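Local coordinates for proline iminopeptidase-related protein (Thermus thermophilus, PDB 2YYS), which is of unknown function but has the alpha/beta-hydrolase fold of peptidase family S33 and may act as a peptidase, at residues N38-R43 against E186-L191; R61-S66 against D194-A199; R137-A142 against E151-E156; E162-F167 against A180-A185; M171-R176 against W258-E263. All coordinates share one frame; numbering follows the deposited sequence.

How the contacts relate
All five contacts involve the helical region between strands 119-125 and 221-226, where alpha/beta hydrolases commonly insert a cap. Contacts 1, 2 and 5 tie it to the core: contact 1 through helix 40-46, contact 2 through the loop after strand 54-58, and contact 5 through helix 257-260. Contacts 3 and 4 lie within the cap and follow each other along the chain. Helix 175-187 serves contacts 1, 4 and 5, whose centres are 12 to 17 Å apart and which touch one another. Contact 2 touches contact 1, and contact 3 touches contact 4. Contacts 1 and 3 are about 27 Å apart between centres. The cap meets the core along a run of neighbouring contacts, 2, 1 and 5.

Contact 1 (N38-R43 against E186-L191); sequences NAYVLR and EGAGIL
Tyr-40 packs against Ala-188 and Ile-190 in a small, mostly apolar surface contact between the alpha/beta-hydrolase core and its helical cap. Tyr-40 stands in the first turn of helix 40-46. Ala-188 and Ile-190 belong to the chain leaving helix 175-187. The CB of Ala-188 sits over the middle of one face of the Tyr-40 ring, 3.5 Å from the ring centroid and only 7° off its normal. This is a CH-pi contact. CG of Tyr-40 lies anti to the backbone N (chi1 180°), which carries the ring out toward segment 186-191; chi2 sets its face to the methyl. Ile-190 meets the base of the tyrosine side chain. Its CD1 lies 3.8 Å from Tyr-40 CB and also touches the Asn-38 amide, 4.0 Å from OD1. Ile-190 CG2 rests 4.0 Å from Asn-38 ND2. The amide is held by its own segment. Asn-38 OD1 accepts from Tyr-40 N at 2.9 Å, in the carbonyl plane and with an N-H...O angle of 162°. This is an Asx turn, and it leads into the helix start, where Ala-39 takes the N-cap position. Gly-189, with positive phi, redirects the chain between the two apolar contacts. Asp-59 and Arg-65 flank the contact from neighbouring loops, and Leu-184 of helix 175-187 also touches Tyr-40. Helix 40-46 follows strand 27-31 of the central sheet, and helix 175-187 belongs to the cap beside it.

Contact 2 (R61-S66 against D194-A199); sequences RGSGRS and DAPGLA
Pro-196, in the first turn of helix 195-202, presses on Gly-62 and Ser-63 of a loop that follows strand 54-58 in the alpha/beta-hydrolase core. The loop turns back through a type II' beta turn from Ser-63 to Ser-66, with Gly-64 at its second position. The tight part is small and buried. Pro-196 CG lies 3.4 Å from Gly-62 O and 3.6 Å from Ser-63 OG, so one ring corner faces two oxygens. Gly-62 has positive phi, and a side chain there would point at the proline. The solvent side of segment 194-199 is looser: Asp-194 and Leu-198 are exposed and do not meet the loop. Arg-61 sends its guanidinium elsewhere, to salt bridges with Asp-84 and Glu-12. Phe-76 packs on Pro-196 and Ala-199 from another loop. Replacing Ser-63 by an alanine would probably leave the Arg-61 carbonyl without its hydroxyl partner and weaken the packing beside Pro-196. With OG anti to the carbonyl carbon (chi1 -44°), Ser-63 OG turns back to donate to Arg-61 O at 2.9 Å, from 51° above the carbonyl plane.

Contact 3 (R137-A142 against E151-E156); sequences RLAEAA and EENLKE
Leu-138 and Ala-139 meet Leu-154 and Asn-153 where two successive helices of the cap pack together. Leu-138 and Leu-154 lie side by side and point the same way, with their CD1 methyls 3.8 Å apart. The first torsion of Leu-154 sets CG anti to the backbone N (chi1 -173°), which brings that methyl back to the first helix although the side chain sets off away from that helix. On the next step, Ala-139 CB rests 4.1 Å from Asn-153 CB and 4.0 Å from Asn-153 O. The small alanine lets the backbones come close: the CA atoms of Ala-139 and Asn-153 are 5.5 Å apart.

Outside this first shell, charged pairs lie along each helix. Arg-137 grips Glu-140 side-on, with NE to OE1 at 3.0 Å and NH2 to OE2 at 3.1 Å. Both acceptors lie close to the guanidinium plane, but the carboxylate is met from above its own plane. Trp-133 adds a cation-pi contact to the same arginine. Lys-155 NZ bridges to Glu-156 OE2 at 3.1 Å, and Lys-159 is a second partner of that oxygen. Glu-151 pairs with Arg-207.

Trp-206 touches both leucines from a loop. Leu-166, Phe-167 and Leu-170 of helix 163-171 also pack on Leu-138. Helix 131-141, which comes after strand 119-125, is thus packed against both helix 150-160 and helix 163-171.

Contact 4 (E162-F167 against A180-A185); sequences EPKALF and AYEWLA
Lys-164 and Glu-182 reach for each other from opposite directions, joining helix 163-171 to helix 175-187 of the cap. The helices themselves stand apart here, and the CA atoms of the two residues are 11.6 Å from each other. Long side chains span the distance. The lysine chain is extended through chi3, with CG anti to the backbone N (chi1 -179°), and bends only at its last torsion, chi4 -64°. That bend aims the ammonium group at the carboxylate. The glutamate chain is extended beyond CG and comes to meet it.

The two join at their ends in a salt bridge. Lys-164 NZ donates to Glu-182 OE2 at 2.8 Å. The nitrogen approaches from above the carboxylate plane, 46° out of it. Lys-164 CE follows, 3.7 Å from Glu-182 OE2. The second carboxylate oxygen is served by a water, which donates to Glu-182 OE1 at 2.7 Å. The same water takes a weak bond from Lys-164 NZ at 3.5 Å.

Each charge has another partner close by. Asp-168, a turn further along helix 163-171, pairs with the same ammonium. Arg-178, a turn earlier on helix 175-187, pairs with Glu-182 OE2. Charges therefore alternate from Asp-168 to Lys-164, Glu-182 and Arg-178. This surface chain is likely to keep both central groups ionised and links the two helices by charge, with little apolar burial.

Contact 5 (M171-R176 against W258-E263); sequences MFPTPR and WIDAPE
A water-bridged seam between cap and core joins the N-cap of helix 175-187, Thr-174, to Asp-260 at the end of helix 257-260. The direct packing is slight. Asp-260 OD2 lies 3.5 Å from Pro-173 CD, and Pro-173 CG is 3.7 Å from Asp-260 OD2. CG of Asp-260 is anti to the carbonyl carbon (chi1 -69°), which swings the carboxylate toward the other segment.

Three waters make the link. Water 2 donates to Asp-260 OD2 at 2.6 Å and to Met-171 O at 2.8 Å. Water 3 donates to Asp-260 OD1 and accepts from Thr-174 N at 3.0 Å. Water 4 donates to Asp-260 OD1 at 2.7 Å and is hydrogen-bonded to Thr-174 OG1, 2.6 Å away. Thr-174 OG1 also bonds Gly-177 N, capping the helix. OD2 has a protein donor too, the backbone N of Gly-254. The carboxylate is therefore held by four bonds, two at each oxygen. A leucine in place of Asp-260 would probably leave the Gly-254 amide and the three waters without their acceptor and loosen the water-mediated link.

Met-171 shares backbone hydrogen bonds with His-255, and its side chain lies about 4 Å from a bound glycerol, probably from the crystallisation liquor. Such a seam, between the start of a cap helix and a short helix that follows the last sheet strand, 247-250, fits the capped alpha/beta-hydrolase fold.

Contact 1 (N38-R43 against E186-L191)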
# COMPACT_ATOMS: atom_id res chain seq x y z
N ASN A 38 3.96 7.23 -3.59
CA ASN A 38 3.61 7.21 -5.01
C ASN A 38 3.75 5.80 -5.55
O ASN A 38 4.26 4.93 -4.86
CB ASN A 38 4.49 8.20 -5.79
CG ASN A 38 5.96 7.79 -5.85
OD1 ASN A 38 6.30 6.77 -6.45
ND2 ASN A 38 6.83 8.60 -5.26
N ALA A 39 3.32 5.60 -6.80
CA ALA A 39 3.23 4.28 -7.40
C ALA A 39 4.39 3.90 -8.32
O ALA A 39 4.31 2.91 -9.03
CB ALA A 39 1.91 4.16 -8.18
N TYR A 40 5.47 4.67 -8.32
CA TYR A 40 6.55 4.43 -9.28
C TYR A 40 7.28 3.10 -9.03
O TYR A 40 7.37 2.25 -9.91
CB TYR A 40 7.54 5.60 -9.31
CG TYR A 40 8.67 5.37 -10.28
CD1 TYR A 40 8.55 5.71 -11.63
CD2 TYR A 40 9.85 4.76 -9.87
CE1 TYR A 40 9.58 5.48 -12.53
CE2 TYR A 40 10.90 4.53 -10.75
CZ TYR A 40 10.76 4.88 -12.08
OH TYR A 40 11.80 4.64 -12.95
N VAL A 41 7.80 2.92 -7.82
CA VAL A 41 8.56 1.71 -7.48
C VAL A 41 7.65 0.48 -7.54
O VAL A 41 8.03 -0.60 -8.01
CB VAL A 41 9.23 1.85 -6.10
CG1 VAL A 41 9.65 0.50 -5.54
CG2 VAL A 41 10.43 2.76 -6.22
N LEU A 42 6.44 0.69 -7.06
CA LEU A 42 5.44 -0.37 -7.01
C LEU A 42 5.13 -0.89 -8.41
O LEU A 42 5.13 -2.10 -8.65
CB LEU A 42 4.19 0.16 -6.32
CG LEU A 42 3.17 -0.84 -5.84
CD1 LEU A 42 3.77 -1.96 -5.01
CD2 LEU A 42 2.11 -0.07 -5.02
N ARG A 43 4.95 0.02 -9.37
CA ARG A 43 4.73 -0.41 -10.75
C ARG A 43 5.93 -1.21 -11.30
O ARG A 43 5.74 -2.23 -11.96
CB ARG A 43 4.45 0.77 -11.67
CG ARG A 43 4.53 0.37 -13.13
CD ARG A 43 4.00 1.39 -14.12
NE ARG A 43 4.16 0.88 -15.49
CZ ARG A 43 3.85 1.55 -16.59
NH1 ARG A 43 3.33 2.76 -16.50
NH2 ARG A 43 4.04 0.99 -17.78
N GLU A 186 15.06 7.46 -6.50
CA GLU A 186 15.69 8.73 -6.84
C GLU A 186 15.77 8.94 -8.35
O GLU A 186 15.66 10.06 -8.82
CB GLU A 186 17.09 8.81 -6.24
CG GLU A 186 17.09 8.88 -4.72
CD GLU A 186 16.43 10.14 -4.21
OE1 GLU A 186 16.65 11.18 -4.85
OE2 GLU A 186 15.69 10.08 -3.21
N GLY A 187 15.97 7.85 -9.09
CA GLY A 187 15.95 7.88 -10.55
C GLY A 187 14.66 8.40 -11.18
O GLY A 187 14.67 8.91 -12.30
N ALA A 188 13.55 8.26 -10.47
CA ALA A 188 12.25 8.74 -10.95
C ALA A 188 12.18 10.27 -10.92
O ALA A 188 11.43 10.86 -11.67
CB ALA A 188 11.12 8.16 -10.10
N GLY A 189 12.93 10.88 -10.02
CA GLY A 189 12.96 12.33 -9.91
C GLY A 189 11.61 12.92 -9.54
O GLY A 189 11.20 13.95 -10.07
N ILE A 190 10.89 12.23 -8.65
CA ILE A 190 9.60 12.70 -8.20
C ILE A 190 9.82 13.51 -6.95
O ILE A 190 10.46 13.04 -6.03
CB ILE A 190 8.66 11.52 -7.92
CG1 ILE A 190 8.33 10.78 -9.22
CG2 ILE A 190 7.37 12.02 -7.26
CD1 ILE A 190 7.82 9.37 -9.01
N LEU A 191 9.32 14.74 -6.94
CA LEU A 191 9.29 15.56 -5.73
C LEU A 191 7.86 15.52 -5.18
O LEU A 191 6.98 16.23 -5.66
CB LEU A 191 9.72 17.01 -6.04
CG LEU A 191 9.70 18.02 -4.86
CD1 LEU A 191 10.75 17.65 -3.79
CD2 LEU A 191 9.91 19.46 -5.34

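Contact 2 (R61-S66 against D194-A199)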
# COMPACT_ATOMS: atom_id res chain seq x y z
N ARG A 61 -4.23 11.60 -3.89
CA ARG A 61 -4.50 13.02 -3.93
C ARG A 61 -3.36 13.77 -3.25
O ARG A 61 -2.90 13.39 -2.18
CB ARG A 61 -5.84 13.34 -3.28
CG ARG A 61 -5.95 12.93 -1.81
CD ARG A 61 -7.09 13.60 -1.08
NE ARG A 61 -8.34 13.48 -1.83
CZ ARG A 61 -9.43 14.22 -1.64
NH1 ARG A 61 -10.51 14.01 -2.39
NH2 ARG A 61 -9.46 15.15 -0.69
N GLY A 62 -2.86 14.79 -3.94
CA GLY A 62 -1.80 15.64 -3.43
C GLY A 62 -0.43 15.00 -3.32
O GLY A 62 0.53 15.67 -2.95
N SER A 63 -0.33 13.72 -3.67
CA SER A 63 0.86 12.94 -3.39
C SER A 63 1.67 12.66 -4.65
O SER A 63 1.10 12.46 -5.73
CB SER A 63 0.49 11.61 -2.73
OG SER A 63 -0.48 11.79 -1.71
N GLY A 64 2.99 12.60 -4.49
CA GLY A 64 3.87 12.21 -5.58
C GLY A 64 3.66 13.12 -6.77
O GLY A 64 3.78 14.33 -6.65
N ARG A 65 3.30 12.52 -7.91
CA ARG A 65 3.19 13.23 -9.18
C ARG A 65 1.83 13.87 -9.38
O ARG A 65 1.63 14.56 -10.38
CB ARG A 65 3.48 12.27 -10.33
CG ARG A 65 4.87 11.70 -10.28
CD ARG A 65 5.05 10.45 -11.12
NE ARG A 65 4.40 9.30 -10.50
CZ ARG A 65 4.51 8.05 -10.91
NH1 ARG A 65 5.25 7.75 -11.97
NH2 ARG A 65 3.85 7.10 -10.27
N SER A 66 0.91 13.65 -8.46
CA SER A 66 -0.41 14.27 -8.51
C SER A 66 -0.37 15.74 -8.14
O SER A 66 0.53 16.22 -7.45
CB SER A 66 -1.40 13.55 -7.59
OG SER A 66 -1.62 12.23 -8.06
N ASP A 194 5.07 17.29 0.89
CA ASP A 194 5.08 16.90 2.29
C ASP A 194 3.68 17.00 2.90
O ASP A 194 3.45 16.49 4.00
CB ASP A 194 5.98 17.84 3.11
CG ASP A 194 7.46 17.57 2.90
OD1 ASP A 194 7.85 16.45 2.51
OD2 ASP A 194 8.31 18.46 3.12
N ALA A 195 2.77 17.67 2.21
CA ALA A 195 1.48 18.06 2.79
C ALA A 195 0.57 16.88 3.18
O ALA A 195 -0.05 16.92 4.24
CB ALA A 195 0.74 19.01 1.86
N PRO A 196 0.46 15.86 2.33
CA PRO A 196 -0.36 14.70 2.67
C PRO A 196 0.14 14.00 3.94
O PRO A 196 -0.67 13.73 4.80
CB PRO A 196 -0.25 13.80 1.44
CG PRO A 196 0.09 14.75 0.34
CD PRO A 196 1.05 15.72 0.98
N GLY A 197 1.43 13.75 4.05
CA GLY A 197 1.98 13.10 5.24
C GLY A 197 1.77 13.93 6.49
O GLY A 197 1.35 13.42 7.52
N LEU A 198 2.05 15.23 6.40
CA LEU A 198 1.88 16.15 7.52
C LEU A 198 0.42 16.22 7.98
O LEU A 198 0.15 16.22 9.18
CB LEU A 198 2.39 17.55 7.17
CG LEU A 198 3.91 17.68 7.05
CD1 LEU A 198 4.30 19.08 6.54
CD2 LEU A 198 4.62 17.39 8.40
N ALA A 199 -0.51 16.24 7.03
CA ALA A 199 -1.93 16.31 7.36
C ALA A 199 -2.42 15.02 8.02
O ALA A 199 -3.17 15.07 8.96
CB ALA A 199 -2.75 16.61 6.12

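Contact 3 (R137-A142 against E151-E156)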
# COMPACT_ATOMS: atom_id res chain seq x y z
N ARG A 137 7.19 -0.46 17.35
CA ARG A 137 8.33 -1.07 16.65
C ARG A 137 9.45 -0.07 16.35
O ARG A 137 10.61 -0.43 16.40
CB ARG A 137 7.91 -1.75 15.35
CG ARG A 137 6.83 -2.80 15.51
CD ARG A 137 7.29 -4.13 16.04
NE ARG A 137 7.63 -4.13 17.46
CZ ARG A 137 6.78 -4.00 18.46
NH1 ARG A 137 5.48 -3.79 18.24
NH2 ARG A 137 7.22 -4.06 19.72
N LEU A 138 9.08 1.16 16.01
CA LEU A 138 10.06 2.22 15.79
C LEU A 138 10.81 2.54 17.10
O LEU A 138 12.03 2.66 17.11
CB LEU A 138 9.36 3.48 15.26
CG LEU A 138 8.88 3.34 13.81
CD1 LEU A 138 7.89 4.42 13.47
CD2 LEU A 138 10.06 3.39 12.84
N ALA A 139 10.06 2.65 18.18
CA ALA A 139 10.64 2.95 19.48
C ALA A 139 11.57 1.82 19.90
O ALA A 139 12.67 2.06 20.38
CB ALA A 139 9.54 3.15 20.52
N GLU A 140 11.12 0.59 19.69
CA GLU A 140 11.91 -0.62 19.92
C GLU A 140 13.18 -0.64 19.08
O GLU A 140 14.24 -1.00 19.58
CB GLU A 140 11.04 -1.84 19.60
CG GLU A 140 11.73 -3.19 19.62
CD GLU A 140 10.76 -4.30 19.29
OE1 GLU A 140 10.58 -4.58 18.08
OE2 GLU A 140 10.15 -4.86 20.24
N ALA A 141 13.09 -0.23 17.83
CA ALA A 141 14.24 -0.19 16.94
C ALA A 141 15.26 0.83 17.38
O ALA A 141 16.44 0.69 17.08
CB ALA A 141 13.81 0.08 15.50
N ALA A 142 14.81 1.87 18.08
CA ALA A 142 15.68 2.92 18.60
C ALA A 142 16.24 2.61 20.00
O ALA A 142 16.89 3.45 20.60
CB ALA A 142 14.91 4.24 18.64
N GLU A 151 1.90 8.24 19.78
CA GLU A 151 2.52 9.46 19.27
C GLU A 151 3.76 9.84 20.08
O GLU A 151 4.70 10.39 19.53
CB GLU A 151 1.49 10.60 19.22
CG GLU A 151 0.36 10.29 18.22
CD GLU A 151 -0.72 11.37 18.16
OE1 GLU A 151 -1.43 11.59 19.17
OE2 GLU A 151 -0.90 11.95 17.07
N GLU A 152 3.76 9.51 21.37
CA GLU A 152 4.94 9.66 22.23
C GLU A 152 6.04 8.66 21.85
O GLU A 152 7.22 8.96 21.92
CB GLU A 152 4.57 9.50 23.72
CG GLU A 152 5.02 10.63 24.64
CD GLU A 152 5.12 10.21 26.11
OE1 GLU A 152 4.24 9.43 26.59
OE2 GLU A 152 6.07 10.67 26.80
N ASN A 153 5.65 7.45 21.45
CA ASN A 153 6.64 6.47 20.99
C ASN A 153 7.36 6.99 19.77
O ASN A 153 8.58 6.91 19.68
CB ASN A 153 5.99 5.13 20.68
CG ASN A 153 5.80 4.29 21.91
OD1 ASN A 153 4.85 3.51 22.00
ND2 ASN A 153 6.70 4.44 22.86
N LEU A 154 6.60 7.55 18.83
CA LEU A 154 7.15 8.13 17.62
C LEU A 154 8.10 9.28 17.94
O LEU A 154 9.22 9.32 17.45
CB LEU A 154 6.01 8.60 16.73
CG LEU A 154 6.39 9.10 15.34
CD1 LEU A 154 6.94 7.98 14.45
CD2 LEU A 154 5.15 9.72 14.70
N LYS A 155 7.63 10.21 18.77
CA LYS A 155 8.40 11.39 19.15
C LYS A 155 9.71 11.00 19.84
O LYS A 155 10.76 11.55 19.53
CB LYS A 155 7.56 12.32 20.05
CG LYS A 155 8.33 13.50 20.67
CD LYS A 155 7.39 14.57 21.27
CE LYS A 155 6.75 14.11 22.59
NZ LYS A 155 7.72 13.85 23.69
N GLU A 156 9.65 10.05 20.76
CA GLU A 156 10.83 9.61 21.50
C GLU A 156 11.84 8.85 20.62
O GLU A 156 13.05 8.95 20.82
CB GLU A 156 10.42 8.77 22.71
CG GLU A 156 9.67 9.57 23.78
CD GLU A 156 10.48 10.73 24.34
OE1 GLU A 156 11.61 10.48 24.80
OE2 GLU A 156 9.99 11.88 24.30

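Contact 4 (E162-F167 against A180-A185)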
# COMPACT_ATOMS: atom_id res chain seq x y z
N GLU A 162 16.98 9.69 13.15
CA GLU A 162 16.16 10.19 12.04
C GLU A 162 15.17 9.11 11.57
O GLU A 162 15.48 7.92 11.62
CB GLU A 162 17.06 10.63 10.87
CG GLU A 162 17.79 11.96 11.08
CD GLU A 162 16.82 13.13 11.19
OE1 GLU A 162 16.02 13.33 10.24
OE2 GLU A 162 16.86 13.84 12.21
N PRO A 163 13.98 9.52 11.12
CA PRO A 163 12.99 8.56 10.62
C PRO A 163 13.52 7.66 9.51
O PRO A 163 13.28 6.46 9.56
CB PRO A 163 11.83 9.44 10.11
CG PRO A 163 12.30 10.87 10.16
CD PRO A 163 13.49 10.91 11.07
N LYS A 164 14.26 8.21 8.55
CA LYS A 164 14.79 7.39 7.46
C LYS A 164 15.66 6.23 7.98
O LYS A 164 15.53 5.11 7.51
CB LYS A 164 15.60 8.23 6.47
CG LYS A 164 16.16 7.43 5.29
CD LYS A 164 16.97 8.31 4.33
CE LYS A 164 17.39 7.54 3.06
NZ LYS A 164 18.33 6.40 3.33
N ALA A 165 16.53 6.52 8.95
CA ALA A 165 17.38 5.48 9.53
C ALA A 165 16.56 4.37 10.20
O ALA A 165 16.88 3.19 10.07
CB ALA A 165 18.37 6.10 10.53
N LEU A 166 15.50 4.74 10.91
CA LEU A 166 14.68 3.74 11.59
C LEU A 166 13.85 2.93 10.59
O LEU A 166 13.82 1.71 10.66
CB LEU A 166 13.76 4.40 12.62
CG LEU A 166 14.44 5.01 13.84
CD1 LEU A 166 13.40 5.75 14.67
CD2 LEU A 166 15.15 3.99 14.69
N PHE A 167 13.18 3.61 9.68
CA PHE A 167 12.36 2.91 8.68
C PHE A 167 13.24 2.03 7.78
O PHE A 167 12.82 0.94 7.41
CB PHE A 167 11.51 3.88 7.85
CG PHE A 167 10.20 4.27 8.51
CD1 PHE A 167 9.16 3.35 8.62
CD2 PHE A 167 10.01 5.54 9.02
CE1 PHE A 167 7.95 3.70 9.23
CE2 PHE A 167 8.81 5.90 9.63
CZ PHE A 167 7.78 4.98 9.73
N ALA A 180 19.35 -0.69 -4.03
CA ALA A 180 18.55 -0.91 -5.23
C ALA A 180 17.25 -0.07 -5.19
O ALA A 180 16.86 0.54 -6.20
CB ALA A 180 18.24 -2.37 -5.40
N TYR A 181 16.63 0.01 -4.01
CA TYR A 181 15.42 0.79 -3.86
C TYR A 181 15.72 2.28 -4.07
O TYR A 181 15.03 2.97 -4.81
CB TYR A 181 14.74 0.57 -2.51
CG TYR A 181 13.69 1.59 -2.27
CD1 TYR A 181 12.42 1.42 -2.79
CD2 TYR A 181 13.98 2.78 -1.58
CE1 TYR A 181 11.45 2.37 -2.61
CE2 TYR A 181 13.00 3.75 -1.41
CZ TYR A 181 11.74 3.53 -1.93
OH TYR A 181 10.75 4.46 -1.78
N GLU A 182 16.77 2.76 -3.41
CA GLU A 182 17.06 4.19 -3.42
C GLU A 182 17.46 4.67 -4.81
O GLU A 182 17.03 5.74 -5.24
CB GLU A 182 18.13 4.52 -2.39
CG GLU A 182 17.61 4.47 -0.96
CD GLU A 182 18.66 4.86 0.08
OE1 GLU A 182 19.65 5.53 -0.29
OE2 GLU A 182 18.47 4.51 1.26
N TRP A 183 18.21 3.85 -5.54
CA TRP A 183 18.62 4.20 -6.88
C TRP A 183 17.41 4.29 -7.81
O TRP A 183 17.30 5.20 -8.62
CB TRP A 183 19.65 3.20 -7.42
CG TRP A 183 20.35 3.71 -8.63
CD1 TRP A 183 20.01 3.49 -9.93
CD2 TRP A 183 21.51 4.55 -8.65
NE1 TRP A 183 20.89 4.13 -10.77
CE2 TRP A 183 21.83 4.79 -10.01
CE3 TRP A 183 22.33 5.12 -7.66
CZ2 TRP A 183 22.92 5.58 -10.40
CZ3 TRP A 183 23.41 5.91 -8.05
CH2 TRP A 183 23.70 6.13 -9.41
N LEU A 184 16.49 3.34 -7.67
CA LEU A 184 15.28 3.31 -8.48
C LEU A 184 14.38 4.49 -8.14
O LEU A 184 13.91 5.19 -9.04
CB LEU A 184 14.56 1.97 -8.26
CG LEU A 184 13.31 1.66 -9.06
CD1 LEU A 184 13.56 1.69 -10.57
CD2 LEU A 184 12.76 0.30 -8.63
N ALA A 185 14.17 4.74 -6.85
CA ALA A 185 13.28 5.81 -6.38
C ALA A 185 13.79 7.20 -6.78
O ALA A 185 13.03 8.01 -7.30
CB ALA A 185 13.12 5.73 -4.87
O HOH W 1 21.09 7.15 1.39

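Contact 5 (M171-R176 against W258-E263)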
# COMPACT_ATOMS: atom_id res chain seq x y z
N MET A 171 12.61 -1.83 7.12
CA MET A 171 12.22 -2.16 5.75
C MET A 171 13.20 -3.02 4.94
O MET A 171 12.78 -3.79 4.07
CB MET A 171 11.96 -0.88 4.96
CG MET A 171 10.67 -0.16 5.35
SD MET A 171 10.41 1.24 4.29
CE MET A 171 8.81 1.77 4.80
N PHE A 172 14.50 -2.89 5.22
CA PHE A 172 15.54 -3.44 4.34
C PHE A 172 16.48 -4.37 5.11
O PHE A 172 17.35 -3.90 5.84
CB PHE A 172 16.35 -2.31 3.69
CG PHE A 172 15.53 -1.42 2.80
CD1 PHE A 172 15.00 -1.90 1.61
CD2 PHE A 172 15.27 -0.11 3.15
CE1 PHE A 172 14.24 -1.09 0.79
CE2 PHE A 172 14.50 0.71 2.34
CZ PHE A 172 13.99 0.22 1.16
N PRO A 173 16.30 -5.68 4.96
CA PRO A 173 17.20 -6.65 5.61
C PRO A 173 18.64 -6.60 5.10
O PRO A 173 19.53 -6.93 5.87
CB PRO A 173 16.57 -8.00 5.28
CG PRO A 173 15.70 -7.74 4.06
CD PRO A 173 15.21 -6.34 4.21
N THR A 174 18.85 -6.21 3.83
CA THR A 174 20.20 -6.05 3.27
C THR A 174 20.48 -4.65 2.72
O THR A 174 19.60 -4.03 2.11
CB THR A 174 20.43 -7.01 2.10
OG1 THR A 174 19.54 -6.68 1.03
CG2 THR A 174 20.10 -8.47 2.49
N PRO A 175 21.71 -4.17 2.90
CA PRO A 175 22.12 -2.92 2.25
C PRO A 175 21.90 -2.95 0.74
O PRO A 175 21.51 -1.94 0.21
CB PRO A 175 23.62 -2.79 2.60
CG PRO A 175 23.78 -3.58 3.91
CD PRO A 175 22.78 -4.73 3.77
N ARG A 176 22.06 -4.09 0.09
CA ARG A 176 21.88 -4.15 -1.36
C ARG A 176 20.43 -3.93 -1.83
O ARG A 176 20.19 -3.31 -2.87
CB ARG A 176 22.47 -5.43 -1.94
CG ARG A 176 21.65 -6.68 -1.78
CD ARG A 176 22.30 -7.91 -2.42
NE ARG A 176 21.62 -9.16 -2.04
CZ ARG A 176 21.83 -9.85 -0.91
NH1 ARG A 176 22.71 -9.43 -0.00
NH2 ARG A 176 21.15 -10.97 -0.69
N TRP A 258 9.56 -7.82 -3.33
CA TRP A 258 9.87 -8.27 -4.69
C TRP A 258 11.33 -7.95 -5.09
O TRP A 258 11.88 -8.59 -5.97
CB TRP A 258 8.88 -7.66 -5.70
CG TRP A 258 8.79 -6.18 -5.62
CD1 TRP A 258 9.57 -5.28 -6.27
CD2 TRP A 258 7.88 -5.41 -4.82
NE1 TRP A 258 9.21 -4.00 -5.92
CE2 TRP A 258 8.17 -4.05 -5.04
CE3 TRP A 258 6.84 -5.73 -3.94
CZ2 TRP A 258 7.47 -3.02 -4.40
CZ3 TRP A 258 6.15 -4.71 -3.30
CH2 TRP A 258 6.47 -3.37 -3.54
N ILE A 259 11.93 -6.94 -4.45
CA ILE A 259 13.33 -6.61 -4.64
C ILE A 259 14.25 -7.60 -3.89
O ILE A 259 15.24 -8.07 -4.44
CB ILE A 259 13.60 -5.18 -4.13
CG1 ILE A 259 12.89 -4.15 -5.02
CG2 ILE A 259 15.11 -4.89 -4.08
CD1 ILE A 259 13.12 -2.70 -4.58
N ASP A 260 13.91 -7.87 -2.63
CA ASP A 260 14.71 -8.74 -1.78
C ASP A 260 14.63 -10.20 -2.22
O ASP A 260 15.59 -10.93 -2.08
CB ASP A 260 14.26 -8.64 -0.32
CG ASP A 260 14.58 -7.31 0.31
OD1 ASP A 260 15.69 -6.78 0.09
OD2 ASP A 260 13.77 -6.72 1.07
N ALA A 261 13.48 -10.63 -2.74
CA ALA A 261 13.24 -12.03 -3.02
C ALA A 261 12.40 -12.22 -4.30
O ALA A 261 11.26 -12.69 -4.24
CB ALA A 261 12.55 -12.68 -1.83
N PRO A 262 13.00 -11.89 -5.45
CA PRO A 262 12.25 -11.82 -6.71
C PRO A 262 11.57 -13.12 -7.08
O PRO A 262 10.43 -13.10 -7.52
CB PRO A 262 13.31 -11.47 -7.77
CG PRO A 262 14.58 -11.17 -7.05
CD PRO A 262 14.43 -11.59 -5.61
N GLU A 263 12.29 -14.23 -6.92
CA GLU A 263 11.80 -15.56 -7.25
C GLU A 263 10.65 -16.04 -6.35
O GLU A 263 9.62 -16.49 -6.83
CB GLU A 263 12.98 -16.57 -7.24
CG GLU A 263 13.63 -16.87 -5.87
CD GLU A 263 14.28 -15.66 -5.15
OE1 GLU A 263 15.22 -15.03 -5.72
OE2 GLU A 263 13.86 -15.35 -4.00
O HOH W 2 12.80 -4.28 1.31
O HOH W 3 16.87 -5.05 1.84
O HOH W 4 17.92 -8.25 -0.30